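Local coordinates for filamentous hemagglutinin (Bordetella pertussis, PDB 1RWR), which is a secreted adhesin, whose beta-helical TPS domain probably directs its export across the outer membrane by the two-partner secretion pathway, at residues G45-N50 against S57-A62; A73-A78 against D100-N105; L92-K97 against L117-L122. All coordinates share one frame; numbering follows the deposited sequence.

Interaction 1: G45-N50 against S57-A62; sequences GVVFNN and SRIGGA
Val47, in the strand 45-50, looks out at the tight hairpin turn 57-62, with the CA atoms of Val47 and Gly60 6.9 Å apart, too far for the two backbones to pair as strands. The strand belongs to a sheet of the beta-helix, and the hairpin, closed by the backbone bonds Ser57 N to Gly61 O and Gly61 N to Ser57 O, packs on the outer side of that sheet. The contact is van der Waals packing, with side chains on side chains and on the strand's backbone. Val47 spreads its two methyls against the turn: CG1 and CG2 both lie against Ser57 CB, and CG2 also reaches Ile59 CG1 at 3.8 Å, where the two side chains lie alongside with their ends pointing opposite ways. Ile59 holds CG1 between its own backbone N and carbonyl carbon (chi1 69°), which brings CD1 onto the strand backbone, 3.6 Å from Val46 N and next to the side-chain-free Gly45. The hairpin is also tied to the next strand of the sheet, because Glu93 accepts the N-H groups of Arg58 and Ile59. Inside the turn, Ser57 OG touches Val47 CG2 at 3.6 Å on the strand side and accepts a weak, bent bond from Gly60 N at 2.8 Å.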
loop_
_atom_site.group_PDB
_atom_site.type_symbol
_atom_site.label_atom_id
_atom_site.label_comp_id
_atom_site.label_asym_id
_atom_site.label_seq_id
_atom_site.Cartn_x
_atom_site.Cartn_y
_atom_site.Cartn_z
ATOM N N GLY A 45 -11.603 8.260 -9.933
ATOM C CA GLY A 45 -10.280 7.657 -9.902
ATOM C C GLY A 45 -9.372 8.147 -11.001
ATOM O O GLY A 45 -9.440 9.284 -11.418
ATOM N N VAL A 46 -8.515 7.263 -11.480
ATOM C CA VAL A 46 -7.504 7.579 -12.477
ATOM C C VAL A 46 -7.282 6.324 -13.314
ATOM O O VAL A 46 -7.415 5.219 -12.801
ATOM C CB VAL A 46 -6.133 8.038 -11.843
ATOM C CG1 VAL A 46 -5.463 6.977 -10.965
ATOM C CG2 VAL A 46 -5.164 8.529 -12.888
ATOM N N VAL A 47 -6.936 6.518 -14.575
ATOM C CA VAL A 47 -6.596 5.405 -15.441
ATOM C C VAL A 47 -5.100 5.468 -15.769
ATOM O O VAL A 47 -4.638 6.468 -16.339
ATOM C CB VAL A 47 -7.431 5.451 -16.731
ATOM C CG1 VAL A 47 -7.019 4.318 -17.712
ATOM C CG2 VAL A 47 -8.878 5.370 -16.382
ATOM N N PHE A 48 -4.379 4.387 -15.488
ATOM C CA PHE A 48 -3.008 4.239 -15.920
ATOM C C PHE A 48 -3.005 3.567 -17.284
ATOM O O PHE A 48 -3.535 2.478 -17.441
ATOM C CB PHE A 48 -2.195 3.381 -14.946
ATOM C CG PHE A 48 -1.969 4.029 -13.634
ATOM C CD1 PHE A 48 -0.930 4.912 -13.456
ATOM C CD2 PHE A 48 -2.840 3.766 -12.579
ATOM C CE1 PHE A 48 -0.729 5.514 -12.193
ATOM C CE2 PHE A 48 -2.660 4.361 -11.372
ATOM C CZ PHE A 48 -1.606 5.232 -11.170
ATOM N N ASN A 49 -2.413 4.217 -18.273
ATOM C CA ASN A 49 -2.516 3.718 -19.652
ATOM C C ASN A 49 -1.381 2.774 -19.967
ATOM O O ASN A 49 -0.310 3.194 -20.345
ATOM C CB ASN A 49 -2.590 4.874 -20.669
ATOM C CG ASN A 49 -2.936 4.400 -22.085
ATOM O OD1 ASN A 49 -2.952 3.191 -22.373
ATOM N ND2 ASN A 49 -3.189 5.355 -22.983
ATOM N N ASN A 50 -1.643 1.477 -19.819
ATOM C CA ASN A 50 -0.669 0.440 -20.169
ATOM C C ASN A 50 -1.096 -0.289 -21.452
ATOM O O ASN A 50 -0.916 -1.527 -21.583
ATOM C CB ASN A 50 -0.552 -0.548 -19.019
ATOM C CG ASN A 50 0.771 -1.301 -18.977
ATOM O OD1 ASN A 50 1.806 -0.865 -19.496
ATOM N ND2 ASN A 50 0.753 -2.427 -18.256
ATOM N N SER A 57 -11.645 2.248 -21.129
ATOM C CA SER A 57 -11.479 1.902 -19.724
ATOM C C SER A 57 -12.837 1.830 -19.034
ATOM O O SER A 57 -13.823 2.418 -19.507
ATOM C CB SER A 57 -10.577 2.916 -19.024
ATOM O OG SER A 57 -11.256 4.155 -18.821
ATOM N N ARG A 58 -12.901 1.114 -17.921
ATOM C CA ARG A 58 -14.135 0.978 -17.161
ATOM C C ARG A 58 -14.590 2.298 -16.560
ATOM O O ARG A 58 -15.763 2.636 -16.631
ATOM C CB ARG A 58 -14.004 -0.044 -16.040
ATOM C CG ARG A 58 -15.337 -0.231 -15.271
ATOM C CD ARG A 58 -15.486 -1.549 -14.465
ATOM N NE ARG A 58 -14.772 -2.703 -15.052
ATOM C CZ ARG A 58 -14.767 -3.936 -14.543
ATOM N NH1 ARG A 58 -15.462 -4.218 -13.453
ATOM N NH2 ARG A 58 -14.074 -4.897 -15.150
ATOM N N ILE A 59 -13.687 3.029 -15.933
ATOM C CA ILE A 59 -14.090 4.275 -15.295
ATOM C C ILE A 59 -13.984 5.530 -16.159
ATOM O O ILE A 59 -14.627 6.557 -15.828
ATOM C CB ILE A 59 -13.363 4.488 -13.937
ATOM C CG1 ILE A 59 -11.884 4.761 -14.128
ATOM C CG2 ILE A 59 -13.591 3.270 -13.008
ATOM C CD1 ILE A 59 -11.226 5.327 -12.874
ATOM N N GLY A 60 -13.211 5.473 -17.239
ATOM C CA GLY A 60 -12.864 6.658 -18.016
ATOM C C GLY A 60 -13.371 6.688 -19.440
ATOM O O GLY A 60 -13.214 7.705 -20.125
ATOM N N GLY A 61 -13.939 5.585 -19.909
ATOM C CA GLY A 61 -14.394 5.494 -21.295
ATOM C C GLY A 61 -13.210 5.429 -22.268
ATOM O O GLY A 61 -12.109 4.989 -21.931
ATOM N N ALA A 62 -13.452 5.874 -23.492
ATOM C CA ALA A 62 -12.517 5.702 -24.572
ATOM C C ALA A 62 -11.175 6.366 -24.351
ATOM O O ALA A 62 -11.064 7.471 -23.796
ATOM C CB ALA A 62 -13.148 6.204 -25.913
#

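Interaction 2: A73-A78 against D100-N105; sequences ASAILA and DLIIAN
Ala75 to Ala78 and Asp100 to Ile103 pair residue for residue as parallel neighbours in a long sheet of the beta-helix, their axes 4.6 Å apart and 13° from parallel. Five backbone hydrogen bonds stitch them together. Asp100 N takes Ser74 O at the start, and the bond is still bent there; Ile76 then uses its N for Asp100 O and its O for Ile102 N, and Ala78 does likewise with Ile102 O and Ala104 N. The last, Ala104 N to Ala78 O at 2.9 Å, is close to straight (172°). Between them, CA-H groups lean on the same carbonyl oxygens, the shortest being Leu77 CA to Ile102 O at 3.3 Å.

The apolar contacts divide between two faces. On one, Leu77 leans across to its partner, CD1 3.6 Å from Ile102 CG2, while Ile102 CD1 reaches back to Ala75 CB at 4.1 Å; Pro129 and Val131 of an antiparallel sheet cover Leu77. On the other, turned to the interior of the beta-helix, Ile76 CB meets Leu101 CD2 at 3.9 Å and Ala78 CB meets Ile103 CD1 at 3.8 Å, with Phe39 against Ala78.

Polar side chains matter at the beginning of the pair, where the Asp100 carboxylate accepts a hydrogen bond from Asn121 on the neighbouring strand 119-125 of the sheet. The chemistry is thus regular main-chain bonding that sets the spacing of successive turns, with apolar side chains over most of both faces and the polar Asp100 marking the start of the Ala75 face.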
loop_
_atom_site.group_PDB
_atom_site.type_symbol
_atom_site.label_atom_id
_atom_site.label_comp_id
_atom_site.label_asym_id
_atom_site.label_seq_id
_atom_site.Cartn_x
_atom_site.Cartn_y
_atom_site.Cartn_z
ATOM N N ALA A 73 4.264 -2.295 -19.301
ATOM C CA ALA A 73 4.844 -2.450 -17.990
ATOM C C ALA A 73 4.329 -3.671 -17.232
ATOM O O ALA A 73 3.158 -3.993 -17.286
ATOM C CB ALA A 73 4.539 -1.161 -17.154
ATOM N N SER A 74 5.199 -4.273 -16.441
ATOM C CA SER A 74 4.773 -5.196 -15.377
ATOM C C SER A 74 4.605 -4.538 -13.992
ATOM O O SER A 74 3.904 -5.077 -13.158
ATOM C CB SER A 74 5.679 -6.428 -15.321
ATOM O OG SER A 74 7.009 -6.044 -15.217
ATOM N N ALA A 75 5.190 -3.358 -13.781
ATOM C CA ALA A 75 5.075 -2.601 -12.530
ATOM C C ALA A 75 5.062 -1.130 -12.917
ATOM O O ALA A 75 5.860 -0.695 -13.722
ATOM C CB ALA A 75 6.244 -2.880 -11.597
ATOM N N ILE A 76 4.135 -0.383 -12.342
ATOM C CA ILE A 76 3.997 1.028 -12.595
ATOM C C ILE A 76 4.224 1.722 -11.248
ATOM O O ILE A 76 3.480 1.516 -10.295
ATOM C CB ILE A 76 2.569 1.332 -13.140
ATOM C CG1 ILE A 76 2.335 0.672 -14.531
ATOM C CG2 ILE A 76 2.362 2.847 -13.276
ATOM C CD1 ILE A 76 0.885 0.589 -14.962
ATOM N N LEU A 77 5.308 2.496 -11.184
ATOM C CA LEU A 77 5.668 3.292 -10.052
ATOM C C LEU A 77 5.360 4.756 -10.339
ATOM O O LEU A 77 5.793 5.294 -11.365
ATOM C CB LEU A 77 7.171 3.183 -9.879
ATOM C CG LEU A 77 7.851 4.065 -8.841
ATOM C CD1 LEU A 77 7.339 3.839 -7.412
ATOM C CD2 LEU A 77 9.345 3.760 -8.918
ATOM N N ALA A 78 4.619 5.376 -9.442
ATOM C CA ALA A 78 4.364 6.792 -9.432
ATOM C C ALA A 78 5.064 7.320 -8.196
ATOM O O ALA A 78 4.683 6.955 -7.086
ATOM C CB ALA A 78 2.830 7.074 -9.324
ATOM N N ASP A 100 1.587 -4.425 -11.434
ATOM C CA ASP A 100 1.735 -3.917 -10.076
ATOM C C ASP A 100 1.678 -2.386 -10.076
ATOM O O ASP A 100 2.138 -1.729 -11.011
ATOM C CB ASP A 100 3.101 -4.311 -9.477
ATOM C CG ASP A 100 3.228 -5.804 -9.170
ATOM O OD1 ASP A 100 2.218 -6.546 -9.122
ATOM O OD2 ASP A 100 4.349 -6.302 -8.966
ATOM N N LEU A 101 1.050 -1.834 -9.048
ATOM C CA LEU A 101 1.019 -0.399 -8.815
ATOM C C LEU A 101 1.784 -0.104 -7.540
ATOM O O LEU A 101 1.560 -0.736 -6.510
ATOM C CB LEU A 101 -0.424 0.145 -8.674
ATOM C CG LEU A 101 -1.309 0.057 -9.918
ATOM C CD1 LEU A 101 -2.714 0.539 -9.539
ATOM C CD2 LEU A 101 -0.740 0.890 -11.069
ATOM N N ILE A 102 2.663 0.881 -7.616
ATOM C CA ILE A 102 3.398 1.394 -6.461
ATOM C C ILE A 102 3.254 2.891 -6.486
ATOM O O ILE A 102 3.631 3.538 -7.480
ATOM C CB ILE A 102 4.915 1.028 -6.532
ATOM C CG1 ILE A 102 5.164 -0.470 -6.712
ATOM C CG2 ILE A 102 5.600 1.508 -5.285
ATOM C CD1 ILE A 102 5.109 -0.958 -8.121
ATOM N N ILE A 103 2.721 3.442 -5.398
ATOM C CA ILE A 103 2.584 4.883 -5.211
ATOM C C ILE A 103 3.496 5.284 -4.049
ATOM O O ILE A 103 3.320 4.853 -2.933
ATOM C CB ILE A 103 1.119 5.301 -4.925
ATOM C CG1 ILE A 103 0.097 4.715 -5.930
ATOM C CG2 ILE A 103 1.028 6.861 -4.882
ATOM C CD1 ILE A 103 0.329 5.067 -7.278
ATOM N N ALA A 104 4.490 6.104 -4.331
ATOM C CA ALA A 104 5.523 6.492 -3.361
ATOM C C ALA A 104 5.560 7.990 -3.166
ATOM O O ALA A 104 5.811 8.760 -4.108
ATOM C CB ALA A 104 6.889 5.983 -3.816
ATOM N N ASN A 105 5.342 8.434 -1.934
ATOM C CA ASN A 105 5.432 9.842 -1.621
ATOM C C ASN A 105 5.978 9.990 -0.172
ATOM O O ASN A 105 5.249 9.784 0.793
ATOM C CB ASN A 105 4.068 10.517 -1.793
ATOM C CG ASN A 105 4.163 12.041 -1.614
ATOM O OD1 ASN A 105 5.161 12.541 -1.052
ATOM N ND2 ASN A 105 3.150 12.763 -2.054
#

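Interaction 3: L92-K97 against L117-L122; sequences LEVYGK and LNASNL
The amide of Asn118 meets the strand 92-96 with its NH2 edge: Val94 O, 3.0 Å from ND2, and Gly96 O, 2.9 Å from ND2, both lie in or near the amide plane, and neither sits over a face. Seen from the carbonyls, however, ND2 stands about 48° above the plane at Val94 and similarly at Gly96, and the bond to Gly96 is the more bent. One nitrogen thus bridges two backbone oxygens and fixes the rotation of the amide. With chi1 at -161° the Asn118 side chain runs out opposite its own N-H, carrying ND2 to the two carbonyls. The Glu93 carboxylate, a second flat group, is turned toward the backbone of Arg58 and Ile59 in the hairpin 57-62.

Before the bend the pairing is that of a parallel sheet. Leu117 N binds Leu92 O, and Leu117 O accepts a nearly straight bond from Val94 N at 2.9 Å. The next such bond would bring the N-H of residue 119 to Val94 O, and the Asn118 side chain takes that place instead, as its left-handed backbone conformation (phi 65°) breaks the extended run.

Glu93 CG and Leu117 CB touch at 4.1 Å on the hairpin side. On the inner side, Val94 packs against a carbonyl, its CB 3.4 Å from Asn118 O, and Val94 CG2 lies near Ala119 CB. Leu92 CD1 meets Leu122 CD1 at 3.9 Å, the two leucines at about a right angle, with Leu101, from the strand 99-104 that follows 91-96 in the chain, beside both. Leu122 lies past the corner at Ser120, so one contact spans two sheets. A corner between two sheets, with an asparagine side chain bonding the main chain and leucines packed inside, fits a coil of the right-handed parallel beta-helix.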
loop_
_atom_site.group_PDB
_atom_site.type_symbol
_atom_site.label_atom_id
_atom_site.label_comp_id
_atom_site.label_asym_id
_atom_site.label_seq_id
_atom_site.Cartn_x
_atom_site.Cartn_y
_atom_site.Cartn_z
ATOM N N LEU A 92 -8.175 3.005 -8.879
ATOM C CA LEU A 92 -6.954 3.007 -9.647
ATOM C C LEU A 92 -7.110 1.913 -10.703
ATOM O O LEU A 92 -6.989 0.741 -10.378
ATOM C CB LEU A 92 -5.757 2.719 -8.755
ATOM C CG LEU A 92 -5.563 3.511 -7.462
ATOM C CD1 LEU A 92 -4.277 3.112 -6.732
ATOM C CD2 LEU A 92 -5.554 4.989 -7.772
ATOM N N GLU A 93 -7.378 2.323 -11.942
ATOM C CA GLU A 93 -7.577 1.392 -13.035
ATOM C C GLU A 93 -6.332 1.349 -13.919
ATOM O O GLU A 93 -5.763 2.362 -14.259
ATOM C CB GLU A 93 -8.783 1.768 -13.884
ATOM C CG GLU A 93 -8.969 0.852 -15.102
ATOM C CD GLU A 93 -10.276 1.034 -15.830
ATOM O OE1 GLU A 93 -11.086 1.934 -15.510
ATOM O OE2 GLU A 93 -10.517 0.238 -16.770
ATOM N N VAL A 94 -5.933 0.135 -14.279
ATOM C CA VAL A 94 -4.897 -0.069 -15.277
ATOM C C VAL A 94 -5.586 -0.475 -16.564
ATOM O O VAL A 94 -6.296 -1.485 -16.608
ATOM C CB VAL A 94 -3.840 -1.117 -14.848
ATOM C CG1 VAL A 94 -2.722 -1.208 -15.875
ATOM C CG2 VAL A 94 -3.231 -0.776 -13.507
ATOM N N TYR A 95 -5.428 0.355 -17.585
ATOM C CA TYR A 95 -5.908 0.011 -18.915
ATOM C C TYR A 95 -4.772 -0.736 -19.630
ATOM O O TYR A 95 -3.653 -0.264 -19.735
ATOM C CB TYR A 95 -6.362 1.224 -19.716
ATOM C CG TYR A 95 -6.574 0.900 -21.173
ATOM C CD1 TYR A 95 -7.656 0.158 -21.569
ATOM C CD2 TYR A 95 -5.680 1.329 -22.158
ATOM C CE1 TYR A 95 -7.837 -0.204 -22.942
ATOM C CE2 TYR A 95 -5.870 0.987 -23.532
ATOM C CZ TYR A 95 -6.934 0.207 -23.895
ATOM O OH TYR A 95 -7.115 -0.139 -25.227
ATOM N N GLY A 96 -5.151 -1.861 -20.223
ATOM C CA GLY A 96 -4.200 -2.689 -20.969
ATOM C C GLY A 96 -3.757 -3.897 -20.157
ATOM O O GLY A 96 -4.556 -4.602 -19.539
ATOM N N LYS A 97 -2.464 -4.164 -20.177
ATOM C CA LYS A 97 -1.914 -5.291 -19.431
ATOM C C LYS A 97 -1.954 -4.959 -17.945
ATOM O O LYS A 97 -1.543 -3.870 -17.530
ATOM C CB LYS A 97 -0.471 -5.580 -19.856
ATOM C CG LYS A 97 0.231 -6.746 -19.117
ATOM C CD LYS A 97 1.732 -6.722 -19.375
ATOM C CE LYS A 97 2.540 -7.793 -18.562
ATOM N NZ LYS A 97 2.767 -7.388 -17.142
ATOM N N LEU A 117 -8.697 -1.711 -10.323
ATOM C CA LEU A 117 -9.179 -2.540 -11.405
ATOM C C LEU A 117 -7.982 -2.867 -12.283
ATOM O O LEU A 117 -7.312 -1.969 -12.784
ATOM C CB LEU A 117 -10.243 -1.801 -12.242
ATOM C CG LEU A 117 -11.600 -1.595 -11.593
ATOM C CD1 LEU A 117 -12.487 -0.701 -12.448
ATOM C CD2 LEU A 117 -12.292 -2.956 -11.417
ATOM N N ASN A 118 -7.746 -4.155 -12.497
ATOM C CA ASN A 118 -6.686 -4.633 -13.373
ATOM C C ASN A 118 -5.299 -4.280 -12.869
ATOM O O ASN A 118 -4.383 -4.200 -13.627
ATOM C CB ASN A 118 -6.883 -4.169 -14.829
ATOM C CG ASN A 118 -6.087 -5.013 -15.841
ATOM O OD1 ASN A 118 -5.932 -6.245 -15.667
ATOM N ND2 ASN A 118 -5.577 -4.355 -16.888
ATOM N N ALA A 119 -5.165 -4.085 -11.553
ATOM C CA ALA A 119 -3.871 -4.026 -10.893
ATOM C C ALA A 119 -3.591 -5.399 -10.284
ATOM O O ALA A 119 -4.452 -6.000 -9.636
ATOM C CB ALA A 119 -3.890 -2.963 -9.784
ATOM N N SER A 120 -2.390 -5.919 -10.509
ATOM C CA SER A 120 -2.010 -7.191 -9.949
ATOM C C SER A 120 -1.911 -7.147 -8.441
ATOM O O SER A 120 -2.272 -8.092 -7.762
ATOM C CB SER A 120 -0.627 -7.579 -10.493
ATOM O OG SER A 120 -0.574 -7.316 -11.856
ATOM N N ASN A 121 -1.301 -6.070 -7.964
ATOM C CA ASN A 121 -0.970 -5.836 -6.548
ATOM C C ASN A 121 -0.852 -4.331 -6.368
ATOM O O ASN A 121 -0.656 -3.595 -7.348
ATOM C CB ASN A 121 0.370 -6.462 -6.167
ATOM C CG ASN A 121 0.397 -7.965 -6.355
ATOM O OD1 ASN A 121 -0.281 -8.677 -5.630
ATOM N ND2 ASN A 121 1.157 -8.457 -7.364
ATOM N N LEU A 122 -0.940 -3.858 -5.133
ATOM C CA LEU A 122 -0.842 -2.426 -4.827
ATOM C C LEU A 122 0.014 -2.188 -3.611
ATOM O O LEU A 122 -0.232 -2.795 -2.566
ATOM C CB LEU A 122 -2.229 -1.814 -4.543
ATOM C CG LEU A 122 -2.330 -0.345 -4.156
ATOM C CD1 LEU A 122 -1.759 0.614 -5.215
ATOM C CD2 LEU A 122 -3.716 0.050 -3.936
#

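How the interactions relate
Interactions 1 and 2 are buried; interaction 3 is the partly exposed one. Interaction 2 is the most regular, main-chain pairing along its whole length; interaction 3 pairs briefly and then hands over to a side-chain amide at a corner; interaction 1 relies on buried van der Waals packing of a hairpin on the outer face. Interactions 1 and 3 share a sheet, since 45-50 and 91-96 are neighbours in it, with Phe48 N bonded to Glu93 O. Interactions 2 and 3 alternate along the chain and share the next sheet, where Leu101 N reaches Asn121 O. Phe48 of interaction 1 packs inward on Leu101 and Ile76, bringing that strand against interaction 2 in the interior of the beta-helix.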